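Local atomic coordinates of aldose 1-epimerase (Caenorhabditis elegans, PDB entry 1LUR), a protein that probably acts as an aldose 1-epimerase (mutarotase), interconverting the alpha and beta anomers of aldose sugars such as galactose. Residues K282-K287 with E292-N297; L51-I56 with E60-S65; N46-L51 with K287-E292. All blocks are in the same frame, centred on the assembly; numbering follows the deposited sequence.

How the contacts relate
The three contacts lie on the same side of the chain's centre, 11 to 12 Å apart between their centres. Contact 1 pairs the two arms of a short hairpin. Contact 3 brings the tip of that hairpin, residues 287-292, against residues 46-51. Contact 2 lies just beyond, where the chain running on from Leu51 enters the helix 56-61. Tyr294 joins contacts 1 and 3: its OH probably hydrogen-bonds Lys289 N at 2.9 Å. Asp54 OD1 probably hydrogen-bonds Lys290 N, also at 2.9 Å, tying contact 2 to the tip. Leu284 CD2 packs on Leu51 CD1 at 3.7 Å. The sulfate bound at contact 1 probably comes from the crystallisation liquor.

Contact 1 of 3, residues K282-K287 with E292-N297; sequences KFLDCK and EHYKAN. With SO4 (sulfate ion), chain C.
Tyr294 and Leu284 bury the most surface here. Their side chains lie side by side and point the same way. Leu284 CD2 touches Tyr294 CB at 3.5 Å, so the methyl meets the root of the tyrosine and not the middle of its ring. With Leu284 CG anti to the backbone N (chi1 -178°), this branch is carried to the neighbouring arm. The start of the tyrosine side chain also passes Cys286 O, 3.6 Å from Tyr294 CB. That same oxygen accepts Tyr294 N at 2.9 Å, nearly in line with the carbonyl. The return bond, from Cys286 N to Tyr294 O, is weak. Tyr294 O also receives a CA-H...O contact from Asp285 CA at 3.2 Å.

Lys282 meets the other arm through its backbone: its O lies 3.7 Å from Ala296 CB. Its side chain runs away from that arm, over one face of the Phe283 ring, and Lys282 NZ bonds the sulfate O1 at 2.8 Å. On the outside, His293 NE2 donates to Asp285 OD1 at 2.7 Å and 172°. The donor arrives on the syn side, but tilted out of the carboxylate plane, and the ring stands 76° from that plane. The two arms run antiparallel. Together they form a small two-stranded beta hairpin, loosely bonded, between strands 275-279 and 300-305 of the large sandwich fold.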
# COMPACT_ATOMS: atom_id res chain seq x y z
N LYS A 282 12.78 -6.57 2.50
CA LYS A 282 13.96 -7.42 2.37
C LYS A 282 14.86 -7.16 1.16
O LYS A 282 16.08 -7.24 1.27
CB LYS A 282 13.53 -8.89 2.36
CG LYS A 282 14.67 -9.89 2.18
CD LYS A 282 14.14 -11.31 2.12
CE LYS A 282 15.26 -12.33 1.96
NZ LYS A 282 16.04 -12.12 0.71
N PHE A 283 14.26 -6.84 0.02
CA PHE A 283 15.03 -6.59 -1.20
C PHE A 283 15.26 -5.11 -1.54
O PHE A 283 15.53 -4.78 -2.70
CB PHE A 283 14.35 -7.29 -2.38
CG PHE A 283 14.20 -8.77 -2.20
CD1 PHE A 283 15.29 -9.62 -2.39
CD2 PHE A 283 12.99 -9.32 -1.80
CE1 PHE A 283 15.17 -11.00 -2.19
CE2 PHE A 283 12.86 -10.70 -1.59
CZ PHE A 283 13.95 -11.54 -1.79
N LEU A 284 15.16 -4.24 -0.55
CA LEU A 284 15.36 -2.81 -0.80
C LEU A 284 16.85 -2.46 -0.80
O LEU A 284 17.64 -3.07 -0.08
CB LEU A 284 14.63 -1.99 0.26
CG LEU A 284 14.71 -0.46 0.13
CD1 LEU A 284 14.11 -0.02 -1.20
CD2 LEU A 284 13.97 0.18 1.29
N ASP A 285 17.21 -1.47 -1.60
CA ASP A 285 18.60 -1.01 -1.71
C ASP A 285 18.61 0.17 -2.67
O ASP A 285 18.91 0.02 -3.86
CB ASP A 285 19.49 -2.14 -2.26
CG ASP A 285 20.97 -1.74 -2.32
OD1 ASP A 285 21.57 -1.47 -1.26
OD2 ASP A 285 21.53 -1.72 -3.44
N CYS A 286 18.29 1.36 -2.15
CA CYS A 286 18.26 2.56 -2.97
C CYS A 286 18.67 3.80 -2.16
O CYS A 286 18.61 3.79 -0.93
CB CYS A 286 16.85 2.77 -3.53
SG CYS A 286 16.08 1.28 -4.20
N LYS A 287 19.08 4.85 -2.86
CA LYS A 287 19.49 6.09 -2.21
C LYS A 287 18.25 6.95 -1.97
O LYS A 287 17.74 7.59 -2.89
CB LYS A 287 20.48 6.86 -3.10
CG LYS A 287 20.92 8.20 -2.52
CD LYS A 287 21.85 8.95 -3.46
CE LYS A 287 23.19 8.25 -3.62
NZ LYS A 287 23.90 8.10 -2.32
N GLU A 292 20.37 9.14 2.20
CA GLU A 292 20.48 7.90 2.96
C GLU A 292 20.44 6.67 2.06
O GLU A 292 19.81 6.67 1.00
CB GLU A 292 19.34 7.82 3.97
CG GLU A 292 19.49 6.70 4.99
CD GLU A 292 18.27 6.55 5.87
OE1 GLU A 292 17.60 7.58 6.13
OE2 GLU A 292 17.99 5.42 6.33
N HIS A 293 21.12 5.61 2.50
CA HIS A 293 21.18 4.35 1.77
C HIS A 293 20.28 3.32 2.43
O HIS A 293 20.66 2.69 3.42
CB HIS A 293 22.62 3.83 1.77
CG HIS A 293 22.76 2.42 1.29
ND1 HIS A 293 23.81 1.61 1.67
CD2 HIS A 293 21.99 1.67 0.47
CE1 HIS A 293 23.67 0.42 1.10
NE2 HIS A 293 22.58 0.44 0.37
N TYR A 294 19.08 3.12 1.88
CA TYR A 294 18.15 2.15 2.44
C TYR A 294 18.69 0.75 2.19
O TYR A 294 19.16 0.44 1.10
CB TYR A 294 16.76 2.29 1.82
CG TYR A 294 16.15 3.67 1.95
CD1 TYR A 294 16.26 4.40 3.14
CD2 TYR A 294 15.43 4.23 0.90
CE1 TYR A 294 15.68 5.66 3.26
CE2 TYR A 294 14.84 5.49 1.02
CZ TYR A 294 14.98 6.20 2.20
OH TYR A 294 14.41 7.45 2.32
N LYS A 295 18.61 -0.11 3.20
CA LYS A 295 19.09 -1.48 3.08
C LYS A 295 18.02 -2.47 3.53
O LYS A 295 16.91 -2.07 3.88
CB LYS A 295 20.36 -1.64 3.92
CG LYS A 295 21.44 -2.53 3.30
CD LYS A 295 22.79 -2.30 3.99
CE LYS A 295 23.92 -3.09 3.35
NZ LYS A 295 23.83 -4.55 3.61
N ALA A 296 18.36 -3.75 3.53
CA ALA A 296 17.43 -4.80 3.93
C ALA A 296 16.67 -4.49 5.22
O ALA A 296 17.24 -3.97 6.18
CB ALA A 296 18.16 -6.13 4.06
N ASN A 297 15.39 -4.82 5.23
CA ASN A 297 14.51 -4.61 6.38
C ASN A 297 14.50 -3.17 6.91
O ASN A 297 14.23 -2.95 8.09
CB ASN A 297 14.87 -5.58 7.51
CG ASN A 297 14.78 -7.04 7.08
OD1 ASN A 297 13.78 -7.46 6.49
ND2 ASN A 297 15.81 -7.81 7.39
S SO4 C . 17.11 -14.91 -1.55
O1 SO4 C . 17.48 -14.36 -0.24
O2 SO4 C . 17.52 -13.97 -2.62
O3 SO4 C . 17.79 -16.21 -1.75
O4 SO4 C . 15.65 -15.11 -1.61

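Contact 2 of 3, residues L51-I56 with E60-S65; sequences LGFDTI and EKDAAS
Phe53 and Asp62 meet with their side chains crossed at about a right angle. Phe53 CE2 lies 3.4 Å from Asp62 CB, and the methylene comes up obliquely to the ring. The carboxylate plane is turned 58° from the ring plane. Asp62 OD1 sits at the ring edge, 3.9 Å from Phe53 CZ. Asp62 holds CG anti to its own nitrogen (chi1 172°). This leaves the methylene against the phenylalanine and lets the carboxylate reach the chain that follows. There Asp62 OD1 accepts Ala64 N at 2.8 Å, closing an Asx turn. The N-H comes from above the carboxylate plane, 55° out of it. OD2 takes the backbone N of Ile66, so both oxygens of this buried acid are engaged. With an alanine here, Ala64 N and Ile66 N would probably lose their acceptors, and the turn at residues 62-66 would be freer to move. Phe59 meets the Phe53 ring edge-to-face.

Ile56 and Glu60 form the second meeting point, and their side chains cross obliquely. Ile56 CG2 lies 4.0 Å from Glu60 OE1. Glu60 CG passes Ile56 O at 3.6 Å. Glu60 N donates to Ile56 O at 3.1 Å. This is the i to i+4 bond of an alpha helix. The whole is a short helix with Thr55 at its N-cap, and an Asx turn at Asp62 farther along the chain.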
# COMPACT_ATOMS: atom_id res chain seq x y z
N LEU A 51 9.51 6.24 3.73
CA LEU A 51 10.72 6.34 2.92
C LEU A 51 10.39 7.16 1.69
O LEU A 51 9.23 7.50 1.47
CB LEU A 51 11.21 4.95 2.52
CG LEU A 51 11.51 4.01 3.69
CD1 LEU A 51 12.01 2.67 3.17
CD2 LEU A 51 12.53 4.65 4.62
N GLY A 52 11.40 7.49 0.90
CA GLY A 52 11.16 8.27 -0.30
C GLY A 52 12.42 8.84 -0.92
O GLY A 52 13.51 8.29 -0.77
N PHE A 53 12.26 9.95 -1.64
CA PHE A 53 13.38 10.60 -2.30
C PHE A 53 13.25 12.10 -2.17
O PHE A 53 12.15 12.64 -2.06
CB PHE A 53 13.40 10.20 -3.77
CG PHE A 53 13.45 8.71 -3.99
CD1 PHE A 53 14.59 7.98 -3.66
CD2 PHE A 53 12.33 8.03 -4.47
CE1 PHE A 53 14.62 6.59 -3.81
CE2 PHE A 53 12.35 6.65 -4.63
CZ PHE A 53 13.50 5.92 -4.30
N ASP A 54 14.39 12.79 -2.17
CA ASP A 54 14.39 14.24 -2.05
C ASP A 54 13.98 14.96 -3.34
O ASP A 54 13.59 16.12 -3.31
CB ASP A 54 15.78 14.71 -1.58
CG ASP A 54 16.13 14.21 -0.18
OD1 ASP A 54 17.31 14.32 0.22
OD2 ASP A 54 15.23 13.71 0.53
N THR A 55 14.06 14.26 -4.47
CA THR A 55 13.69 14.87 -5.75
C THR A 55 12.58 14.12 -6.47
O THR A 55 12.37 12.93 -6.26
CB THR A 55 14.90 14.95 -6.71
OG1 THR A 55 15.20 13.64 -7.22
CG2 THR A 55 16.13 15.49 -5.99
N ILE A 56 11.86 14.83 -7.34
CA ILE A 56 10.77 14.25 -8.11
C ILE A 56 11.25 13.20 -9.10
O ILE A 56 10.67 12.12 -9.21
CB ILE A 56 10.01 15.34 -8.90
CG1 ILE A 56 9.29 16.28 -7.93
CG2 ILE A 56 9.02 14.70 -9.86
CD1 ILE A 56 8.53 17.41 -8.61
N GLU A 60 10.24 9.19 -10.07
CA GLU A 60 9.87 8.72 -11.40
C GLU A 60 10.78 7.59 -11.87
O GLU A 60 10.45 6.88 -12.83
CB GLU A 60 9.93 9.88 -12.40
CG GLU A 60 8.91 10.98 -12.14
CD GLU A 60 9.05 12.15 -13.11
OE1 GLU A 60 10.13 12.77 -13.14
OE2 GLU A 60 8.08 12.45 -13.84
N LYS A 61 11.91 7.42 -11.21
CA LYS A 61 12.84 6.37 -11.58
C LYS A 61 12.79 5.19 -10.62
O LYS A 61 13.37 4.14 -10.89
CB LYS A 61 14.27 6.93 -11.66
CG LYS A 61 14.47 7.94 -12.79
CD LYS A 61 15.86 8.58 -12.73
CE LYS A 61 16.13 9.41 -13.98
NZ LYS A 61 17.40 10.19 -13.89
N ASP A 62 12.10 5.36 -9.49
CA ASP A 62 11.99 4.29 -8.50
C ASP A 62 11.32 3.05 -9.07
O ASP A 62 10.44 3.16 -9.92
CB ASP A 62 11.22 4.79 -7.27
CG ASP A 62 10.91 3.67 -6.29
OD1 ASP A 62 11.81 2.86 -6.01
OD2 ASP A 62 9.77 3.62 -5.78
N ALA A 63 11.72 1.88 -8.58
CA ALA A 63 11.15 0.62 -9.05
C ALA A 63 10.60 -0.20 -7.89
O ALA A 63 10.04 -1.28 -8.09
CB ALA A 63 12.21 -0.18 -9.80
N ALA A 64 10.76 0.31 -6.67
CA ALA A 64 10.28 -0.38 -5.49
C ALA A 64 8.88 0.06 -5.07
O ALA A 64 8.41 -0.30 -3.99
CB ALA A 64 11.26 -0.18 -4.33
N SER A 65 8.22 0.83 -5.93
CA SER A 65 6.86 1.33 -5.66
C SER A 65 6.73 2.06 -4.32
O SER A 65 5.70 1.97 -3.65
CB SER A 65 5.86 0.17 -5.69
OG SER A 65 5.82 -0.44 -6.96

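Contact 3 of 3, residues N46-L51 with K287-E292; sequences NQDLVL and KGKKGE
Lys289 reaches from the tip of the hairpin to Asp48 and Val50, beside an Asx turn that ends the edge strand 46-48 of a four-stranded antiparallel sheet. Most of the touching is between the last carbons of the lysine chain and oxygens. CE, next to the ammonium, is probably polarised enough to suit this. Lys289 CE lies 3.1 Å from Val50 O and 3.5 Å from Asp48 OD2. The two side chains cross at about a right angle.

The charges add a weaker tie. Lys289 NZ and Asp48 OD2 form a long salt bridge of 3.9 Å. The amine has a nearer partner elsewhere, since it hydrogen-bonds Ala35 O on strand 33-40. The lysine runs straight as far as CE, and a bend at chi4 (-58°) then turns NZ aside.

Hydrogen bonds shape each side separately. Gly288 N donates to Glu292 O at 2.7 Å and Glu292 N to Lys289 O at 2.8 Å, which fold the tip back on itself. On the strand side, Asp48 OD1 also accepts Leu37 N of the adjoining strand. The Asx turn itself is the bond from Val50 N to Asp48 OD1, 3.2 Å long, which meets the oxygen on its anti side, 21° out of the carboxylate plane.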
# COMPACT_ATOMS: atom_id res chain seq x y z
N ASN A 46 10.13 16.42 14.79
CA ASN A 46 9.50 15.98 13.55
C ASN A 46 10.23 14.80 12.92
O ASN A 46 11.46 14.83 12.75
CB ASN A 46 9.44 17.12 12.53
CG ASN A 46 8.19 17.98 12.68
OD1 ASN A 46 8.09 19.05 12.08
ND2 ASN A 46 7.23 17.51 13.47
N GLN A 47 9.48 13.77 12.58
CA GLN A 47 10.05 12.59 11.97
C GLN A 47 9.25 12.23 10.73
O GLN A 47 8.01 12.23 10.76
CB GLN A 47 10.02 11.41 12.94
CG GLN A 47 10.65 10.16 12.37
CD GLN A 47 12.12 10.35 12.05
OE1 GLN A 47 12.94 10.53 12.96
NE2 GLN A 47 12.46 10.31 10.77
N ASP A 48 9.95 11.94 9.64
CA ASP A 48 9.29 11.57 8.39
C ASP A 48 9.07 10.08 8.58
O ASP A 48 10.03 9.31 8.69
CB ASP A 48 10.21 11.83 7.20
CG ASP A 48 9.46 11.80 5.87
OD1 ASP A 48 8.55 10.95 5.72
OD2 ASP A 48 9.78 12.63 4.99
N LEU A 49 7.81 9.66 8.61
CA LEU A 49 7.47 8.26 8.80
C LEU A 49 7.53 7.35 7.57
O LEU A 49 7.43 6.13 7.71
CB LEU A 49 6.08 8.17 9.44
CG LEU A 49 5.89 9.05 10.68
CD1 LEU A 49 4.46 8.92 11.18
CD2 LEU A 49 6.87 8.62 11.77
N VAL A 50 7.69 7.91 6.38
CA VAL A 50 7.75 7.08 5.18
C VAL A 50 9.03 7.31 4.37
O VAL A 50 9.57 8.42 4.32
CB VAL A 50 6.54 7.33 4.24
CG1 VAL A 50 5.25 7.10 5.00
CG2 VAL A 50 6.59 8.75 3.68
N LEU A 51 9.51 6.24 3.73
CA LEU A 51 10.72 6.34 2.92
C LEU A 51 10.39 7.16 1.69
O LEU A 51 9.23 7.50 1.47
CB LEU A 51 11.21 4.95 2.52
CG LEU A 51 11.51 4.01 3.69
CD1 LEU A 51 12.01 2.67 3.17
CD2 LEU A 51 12.53 4.65 4.62
N LYS A 287 19.08 4.85 -2.86
CA LYS A 287 19.49 6.09 -2.21
C LYS A 287 18.25 6.95 -1.97
O LYS A 287 17.74 7.59 -2.89
CB LYS A 287 20.48 6.86 -3.10
CG LYS A 287 20.92 8.20 -2.52
CD LYS A 287 21.85 8.95 -3.46
CE LYS A 287 23.19 8.25 -3.62
NZ LYS A 287 23.90 8.10 -2.32
N GLY A 288 17.78 6.97 -0.72
CA GLY A 288 16.61 7.75 -0.39
C GLY A 288 16.85 9.13 0.18
O GLY A 288 17.87 9.76 -0.08
N LYS A 289 15.88 9.60 0.96
CA LYS A 289 15.93 10.92 1.60
C LYS A 289 17.23 11.15 2.36
O LYS A 289 17.83 10.20 2.88
CB LYS A 289 14.75 11.07 2.57
CG LYS A 289 13.39 10.75 1.98
CD LYS A 289 12.30 10.84 3.05
CE LYS A 289 10.93 10.47 2.50
NZ LYS A 289 10.54 11.34 1.36
N LYS A 290 17.66 12.41 2.42
CA LYS A 290 18.89 12.78 3.11
C LYS A 290 20.10 12.11 2.47
O LYS A 290 21.19 12.12 3.04
CB LYS A 290 18.82 12.37 4.59
CG LYS A 290 17.61 12.90 5.37
CD LYS A 290 17.86 14.26 5.99
CE LYS A 290 17.97 15.35 4.94
NZ LYS A 290 16.71 15.49 4.16
N GLY A 291 19.90 11.52 1.30
CA GLY A 291 21.00 10.85 0.62
C GLY A 291 21.28 9.53 1.31
O GLY A 291 22.29 8.88 1.05
N GLU A 292 20.37 9.14 2.20
CA GLU A 292 20.48 7.90 2.96
C GLU A 292 20.44 6.67 2.06
O GLU A 292 19.81 6.67 1.00
CB GLU A 292 19.34 7.82 3.97
CG GLU A 292 19.49 6.70 4.99
CD GLU A 292 18.27 6.55 5.87
OE1 GLU A 292 17.60 7.58 6.13
OE2 GLU A 292 17.99 5.42 6.33